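Local coordinates for protein tyrosine recombinase XerH (Helicobacter pylori, PDB 5JJV) that cuts and rejoins recombining DNA molecules at specific sites as a tyrosine recombinase, and takes part in chromosome segregation, at residues Leu46-Gln51 / Glu59-Lys64; Thr29-Ser34 / Ala68-Ile73. All coordinates share one frame; numbering follows the deposited sequence.

Interaction 1. Residues Leu46-Gln51 / Glu59-Lys64. With nucleotides of chain C.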
# COMPACT_ATOMS: atom_id res chain seq x y z
N LEU B 46 34.23 2.86 7.30
CA LEU B 46 33.68 2.08 8.40
C LEU B 46 34.68 1.92 9.54
O LEU B 46 34.34 2.06 10.71
CB LEU B 46 33.23 0.70 7.91
CG LEU B 46 32.01 0.66 6.99
CD1 LEU B 46 31.59 -0.77 6.72
CD2 LEU B 46 30.87 1.45 7.61
N ASN B 47 35.93 1.63 9.18
CA ASN B 47 36.98 1.46 10.17
C ASN B 47 37.39 2.78 10.81
O ASN B 47 37.65 2.85 12.01
CB ASN B 47 38.20 0.79 9.54
CG ASN B 47 37.88 -0.56 8.92
OD1 ASN B 47 36.92 -1.22 9.32
ND2 ASN B 47 38.67 -0.97 7.94
N GLU B 48 37.43 3.83 9.99
CA GLU B 48 37.84 5.15 10.47
C GLU B 48 36.78 5.79 11.37
O GLU B 48 37.09 6.66 12.17
CB GLU B 48 38.16 6.06 9.28
CG GLU B 48 39.44 5.69 8.55
CD GLU B 48 39.57 6.37 7.20
OE1 GLU B 48 38.73 7.24 6.89
OE2 GLU B 48 40.52 6.04 6.46
N LEU B 49 35.54 5.34 11.23
CA LEU B 49 34.47 5.83 12.09
C LEU B 49 34.55 5.20 13.47
O LEU B 49 34.07 5.77 14.45
CB LEU B 49 33.10 5.55 11.46
CG LEU B 49 32.68 6.52 10.35
CD1 LEU B 49 31.42 6.05 9.64
CD2 LEU B 49 32.49 7.92 10.90
N ASN B 50 35.17 4.02 13.55
CA ASN B 50 35.39 3.36 14.83
C ASN B 50 36.52 4.01 15.62
O ASN B 50 36.41 4.19 16.83
CB ASN B 50 35.69 1.87 14.62
CG ASN B 50 34.45 1.05 14.36
OD1 ASN B 50 33.38 1.33 14.91
ND2 ASN B 50 34.58 0.03 13.53
N GLN B 51 37.60 4.34 14.93
CA GLN B 51 38.77 4.94 15.56
C GLN B 51 38.57 6.44 15.81
O GLN B 51 39.40 7.08 16.45
CB GLN B 51 40.01 4.72 14.70
N GLU B 59 33.53 14.34 10.60
CA GLU B 59 33.21 15.15 9.44
C GLU B 59 34.04 14.75 8.23
O GLU B 59 33.52 14.60 7.12
CB GLU B 59 33.43 16.64 9.75
CG GLU B 59 33.30 17.54 8.53
CD GLU B 59 33.41 19.01 8.89
OE1 GLU B 59 32.69 19.46 9.80
OE2 GLU B 59 34.23 19.72 8.25
N LYS B 60 35.34 14.57 8.45
CA LYS B 60 36.26 14.20 7.37
C LYS B 60 35.90 12.85 6.77
O LYS B 60 35.92 12.68 5.55
CB LYS B 60 37.70 14.18 7.88
N VAL B 61 35.57 11.89 7.62
CA VAL B 61 35.25 10.54 7.17
C VAL B 61 33.91 10.49 6.43
O VAL B 61 33.78 9.81 5.41
CB VAL B 61 35.21 9.55 8.35
CG1 VAL B 61 34.75 8.18 7.89
CG2 VAL B 61 36.59 9.45 9.00
N CYS B 62 32.92 11.23 6.93
CA CYS B 62 31.61 11.27 6.29
C CYS B 62 31.67 12.01 4.95
O CYS B 62 30.97 11.64 4.01
CB CYS B 62 30.59 11.93 7.21
SG CYS B 62 30.06 10.88 8.59
N LYS B 63 32.50 13.04 4.88
CA LYS B 63 32.74 13.73 3.61
C LYS B 63 33.42 12.77 2.63
O LYS B 63 33.05 12.70 1.46
CB LYS B 63 33.61 14.97 3.81
CG LYS B 63 32.87 16.17 4.39
CD LYS B 63 33.80 17.36 4.53
CE LYS B 63 33.06 18.59 5.03
NZ LYS B 63 33.97 19.77 5.14
N LYS B 64 34.40 12.03 3.14
CA LYS B 64 35.10 11.02 2.35
C LYS B 64 34.12 9.97 1.82
O LYS B 64 34.25 9.50 0.69
CB LYS B 64 36.19 10.35 3.20
CG LYS B 64 36.89 9.18 2.54
CD LYS B 64 37.90 8.55 3.48
CE LYS B 64 38.55 7.32 2.86
NZ LYS B 64 39.56 6.71 3.78
P DT C 7 34.67 18.56 1.16
OP1 DT C 7 35.53 19.09 2.24
OP2 DT C 7 34.32 17.13 1.13
O5' DT C 7 33.33 19.43 1.14
C5' DT C 7 33.38 20.80 0.76
C4' DT C 7 31.99 21.40 0.77
O4' DT C 7 31.39 21.29 -0.54
C3' DT C 7 31.01 20.74 1.75
O3' DT C 7 30.46 21.71 2.62
C2' DT C 7 29.94 20.13 0.84
C1' DT C 7 30.03 21.02 -0.38
N1 DT C 7 29.52 20.38 -1.63
C2 DT C 7 28.90 21.16 -2.58
O2 DT C 7 28.75 22.37 -2.46
N3 DT C 7 28.47 20.48 -3.69
C4 DT C 7 28.58 19.13 -3.93
O4 DT C 7 28.16 18.61 -4.96
C5 DT C 7 29.23 18.36 -2.89
C7 DT C 7 29.41 16.88 -3.04
C6 DT C 7 29.66 19.02 -1.80
P DG C 8 30.30 21.38 4.18
OP1 DG C 8 31.52 21.88 4.86
OP2 DG C 8 29.91 19.96 4.31
O5' DG C 8 29.05 22.27 4.63
C5' DG C 8 29.14 23.69 4.58
C4' DG C 8 27.85 24.28 4.04
O4' DG C 8 27.60 23.75 2.71
C3' DG C 8 26.60 23.99 4.87
O3' DG C 8 25.83 25.18 5.01
C2' DG C 8 25.86 22.93 4.05
C1' DG C 8 26.27 23.30 2.63
N9 DG C 8 26.22 22.17 1.70
C8 DG C 8 26.65 20.89 1.94
N7 DG C 8 26.48 20.09 0.93
C5 DG C 8 25.91 20.89 -0.05
C6 DG C 8 25.51 20.57 -1.37
O6 DG C 8 25.59 19.48 -1.95
N1 DG C 8 24.98 21.68 -2.03
C2 DG C 8 24.86 22.94 -1.48
N2 DG C 8 24.32 23.88 -2.27
N3 DG C 8 25.23 23.25 -0.24
C4 DG C 8 25.75 22.18 0.41
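Glu48 faces Val61 where helix 39-50 and helix 55-68 run side by side in opposite directions, their local axes 9.7 Å apart at an angle of 169°. The pair is a helical hairpin. It belongs to the all-helical core-binding domain that tyrosine recombinases use to hold DNA. Val61 sits at the centre and divides its two methyl groups between two neighbours. Its CG1, anti to the backbone N (chi1 174°), lies 3.6 Å from Leu49 CG and also meets Leu49 CD2. Its CG2 turns the other way and lies 3.7 Å from Glu48 CB. The Leu49 side chain slants across the valine. Its CD2 also comes within 4.5 Å of Cys62 SG, and Cys62 in turn rests on Leu24 of helix 12-30. One turn beyond Val61 the contact becomes ionic. The fully extended Lys64 chain crosses the Glu48 side chain at about a right angle. Its NZ forms a salt bridge with Glu48 OE2 at 2.9 Å and lies farther from Glu48 OE1; as hydrogen bonds both are weak. Lys64 NZ also pairs with Glu44, so two carboxylates share this ammonium group. Lys63, the residue before it, leads away from the hairpin to the DNA. It makes weak hydrogen bonds to the phosphates of DT7 and DG8 of chain C. Glu59, one turn back, probably steadies its charged end: Lys63 NZ meets Glu59 OE2 at 3.1 Å from above the carboxylate plane, 47° out of it.

Interaction 2. Residues Thr29-Ser34 / Ala68-Ile73. With nucleotides of chain D.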
# COMPACT_ATOMS: atom_id res chain seq x y z
N THR B 29 26.26 1.70 6.52
CA THR B 29 26.04 0.30 6.19
C THR B 29 24.61 0.04 5.75
O THR B 29 24.31 -0.99 5.15
CB THR B 29 26.36 -0.61 7.39
OG1 THR B 29 25.35 -0.46 8.40
CG2 THR B 29 27.72 -0.27 7.99
N SER B 30 23.72 0.99 6.05
CA SER B 30 22.30 0.81 5.78
C SER B 30 21.81 1.65 4.60
O SER B 30 20.86 1.27 3.91
CB SER B 30 21.48 1.13 7.03
OG SER B 30 21.71 2.46 7.46
N LEU B 31 22.44 2.80 4.38
CA LEU B 31 22.07 3.65 3.26
C LEU B 31 22.58 3.06 1.95
O LEU B 31 23.48 2.22 1.95
CB LEU B 31 22.62 5.07 3.45
CG LEU B 31 22.00 5.90 4.58
CD1 LEU B 31 22.72 7.23 4.72
CD2 LEU B 31 20.51 6.12 4.35
N SER B 32 22.01 3.52 0.84
CA SER B 32 22.35 2.99 -0.48
C SER B 32 23.82 3.20 -0.84
O SER B 32 24.39 4.25 -0.57
CB SER B 32 21.47 3.65 -1.55
OG SER B 32 21.90 3.29 -2.85
N ASN B 33 24.41 2.18 -1.45
CA ASN B 33 25.79 2.26 -1.91
C ASN B 33 25.87 2.10 -3.43
O ASN B 33 26.93 1.78 -3.97
CB ASN B 33 26.65 1.19 -1.23
CG ASN B 33 26.34 -0.21 -1.73
OD1 ASN B 33 25.19 -0.54 -2.02
ND2 ASN B 33 27.37 -1.04 -1.84
N SER B 34 24.75 2.33 -4.10
CA SER B 34 24.65 2.14 -5.54
C SER B 34 25.57 3.07 -6.32
O SER B 34 26.05 2.73 -7.40
CB SER B 34 23.20 2.35 -6.01
OG SER B 34 22.34 1.39 -5.42
N ALA B 68 32.84 9.47 -2.15
CA ALA B 68 33.14 8.15 -2.70
C ALA B 68 31.91 7.51 -3.34
O ALA B 68 32.02 6.51 -4.04
CB ALA B 68 33.72 7.24 -1.63
N GLY B 69 30.74 8.09 -3.08
CA GLY B 69 29.52 7.59 -3.67
C GLY B 69 28.39 7.37 -2.68
O GLY B 69 27.23 7.27 -3.08
N LEU B 70 28.72 7.30 -1.40
CA LEU B 70 27.70 7.14 -0.37
C LEU B 70 27.04 8.48 -0.08
O LEU B 70 27.29 9.11 0.95
CB LEU B 70 28.31 6.55 0.91
CG LEU B 70 27.51 5.46 1.61
CD1 LEU B 70 28.32 4.85 2.74
CD2 LEU B 70 26.17 5.99 2.12
N LEU B 71 26.19 8.91 -1.01
CA LEU B 71 25.65 10.27 -1.01
C LEU B 71 24.73 10.57 0.17
O LEU B 71 24.68 11.71 0.64
CB LEU B 71 24.88 10.51 -2.32
CG LEU B 71 25.61 10.15 -3.61
CD1 LEU B 71 24.74 10.48 -4.82
CD2 LEU B 71 26.95 10.87 -3.69
N GLY B 72 24.01 9.56 0.65
CA GLY B 72 23.00 9.77 1.67
C GLY B 72 23.50 10.20 3.03
O GLY B 72 22.73 10.71 3.85
N ILE B 73 24.79 10.01 3.28
CA ILE B 73 25.36 10.29 4.59
C ILE B 73 25.43 11.80 4.86
O ILE B 73 25.57 12.23 6.01
CB ILE B 73 26.78 9.68 4.72
CG1 ILE B 73 27.21 9.62 6.19
CG2 ILE B 73 27.78 10.45 3.87
CD1 ILE B 73 26.27 8.83 7.08
P DT D 7 18.46 4.75 0.16
OP1 DT D 7 18.29 3.51 -0.62
OP2 DT D 7 19.64 4.92 1.05
O5' DT D 7 18.43 5.99 -0.85
C5' DT D 7 17.35 6.13 -1.74
C4' DT D 7 17.54 7.33 -2.64
O4' DT D 7 17.21 8.54 -1.91
C3' DT D 7 18.97 7.52 -3.16
O3' DT D 7 18.93 7.83 -4.55
C2' DT D 7 19.49 8.70 -2.33
C1' DT D 7 18.22 9.50 -2.12
N1 DT D 7 18.26 10.41 -0.94
C2 DT D 7 17.74 11.68 -1.06
O2 DT D 7 17.25 12.10 -2.09
N3 DT D 7 17.82 12.44 0.07
C4 DT D 7 18.35 12.06 1.29
O4 DT D 7 18.38 12.82 2.26
C5 DT D 7 18.88 10.72 1.35
C7 DT D 7 19.48 10.20 2.62
C6 DT D 7 18.81 9.96 0.24
P DT D 8 20.27 7.81 -5.42
OP1 DT D 8 20.00 6.98 -6.61
OP2 DT D 8 21.42 7.47 -4.55
O5' DT D 8 20.44 9.33 -5.89
C5' DT D 8 19.72 9.80 -7.00
C4' DT D 8 19.06 11.14 -6.73
O4' DT D 8 18.99 11.39 -5.31
C3' DT D 8 19.79 12.34 -7.26
O3' DT D 8 19.50 12.51 -8.64
C2' DT D 8 19.20 13.49 -6.43
C1' DT D 8 18.72 12.78 -5.15
N1 DT D 8 19.38 13.27 -3.90
C2 DT D 8 19.14 14.56 -3.48
O2 DT D 8 18.41 15.34 -4.07
N3 DT D 8 19.79 14.92 -2.33
C4 DT D 8 20.63 14.14 -1.57
O4 DT D 8 21.17 14.55 -0.54
C5 DT D 8 20.85 12.79 -2.06
C7 DT D 8 21.74 11.85 -1.32
C6 DT D 8 20.22 12.43 -3.19
P DT D 6 16.15 6.28 6.71
OP1 DT D 6 16.12 5.06 7.54
OP2 DT D 6 16.92 7.46 7.16
O5' DT D 6 16.64 5.89 5.24
C5' DT D 6 15.86 5.02 4.45
C4' DT D 6 15.83 5.48 3.00
O4' DT D 6 15.26 6.81 2.92
C3' DT D 6 17.20 5.56 2.32
O3' DT D 6 17.13 4.95 1.04
C2' DT D 6 17.45 7.07 2.21
C1' DT D 6 16.04 7.59 2.04
N1 DT D 6 15.88 9.02 2.40
C2 DT D 6 15.47 9.91 1.44
O2 DT D 6 15.23 9.59 0.29
N3 DT D 6 15.35 11.21 1.87
C4 DT D 6 15.58 11.69 3.14
O4 DT D 6 15.44 12.87 3.43
C5 DT D 6 16.01 10.70 4.10
C7 DT D 6 16.30 11.11 5.52
C6 DT D 6 16.13 9.43 3.69
O HOH W 1 23.16 6.80 -0.22
O HOH W 2 25.07 5.41 -3.23
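Leu31 holds its CG anti to the carbonyl carbon (chi1 -68°), and with an extended chi2 this lays its CD1 on the backbone of Gly72. Leu70 has an unusual chi1 of -137°, which brings its CD2 to the other segment. Leu31 CD1 lies 3.5 Å from Gly72 C. Leu70 CD2 meets Leu31 CB at 3.9 Å and also comes close to Ser32 O. Gly72 has no side chain, so the leucine methyl can rest directly on its backbone. Two waters fill in the polar part. Water 1 donates to Ser32 O at 2.9 Å and accepts from Gly72 N. Water 2 donates to Gly69 O at 2.9 Å and, weakly, to Ser32 O. The carbonyl of Ser32 is thus linked to the facing loop at two points. Both segments span the point where a helix of the N-terminal SAM-like domain gives way to loop. Gly69 closes helix 55-68 in a Schellman motif, and Leu70 is the centre of an inverse gamma turn. Segment 29-34 leaves helix 12-30 and forms an ST turn, with Ser32 OG accepting from Ser34 N. The DNA lies against this junction. Ser32 N donates to OP2 of DT7 of chain D over 2.8 Å, at an N-H...O angle of 155°. Leu31 CD2 packs near the sugar of DT6 of chain D. The C7 methyl of DT7 of chain D lies 3.5 Å from Gly72 O, and that of DT8 of chain D lies 3.5 Å from Leu71 O.

Overall arrangement
Both contacts lie in the N-terminal helical domain, their centres about 13 Å apart, and helix 55-68 joins them. Interaction 1 pairs the middle of that helix with helix 39-50. Interaction 2 joins the loop after it to the residues that leave helix 12-30. They touch where Cys62 O meets Ile73 CG2 and where Leu46 CD2 meets Thr29 CG2. Each has a largely buried apolar centre. At its more exposed edge interaction 1 relies on charged side chains, while interaction 2 uses backbone groups and water. Each also reaches DNA: 59-64 through a lysine to chain C, 29-34 through a backbone N-H to chain D.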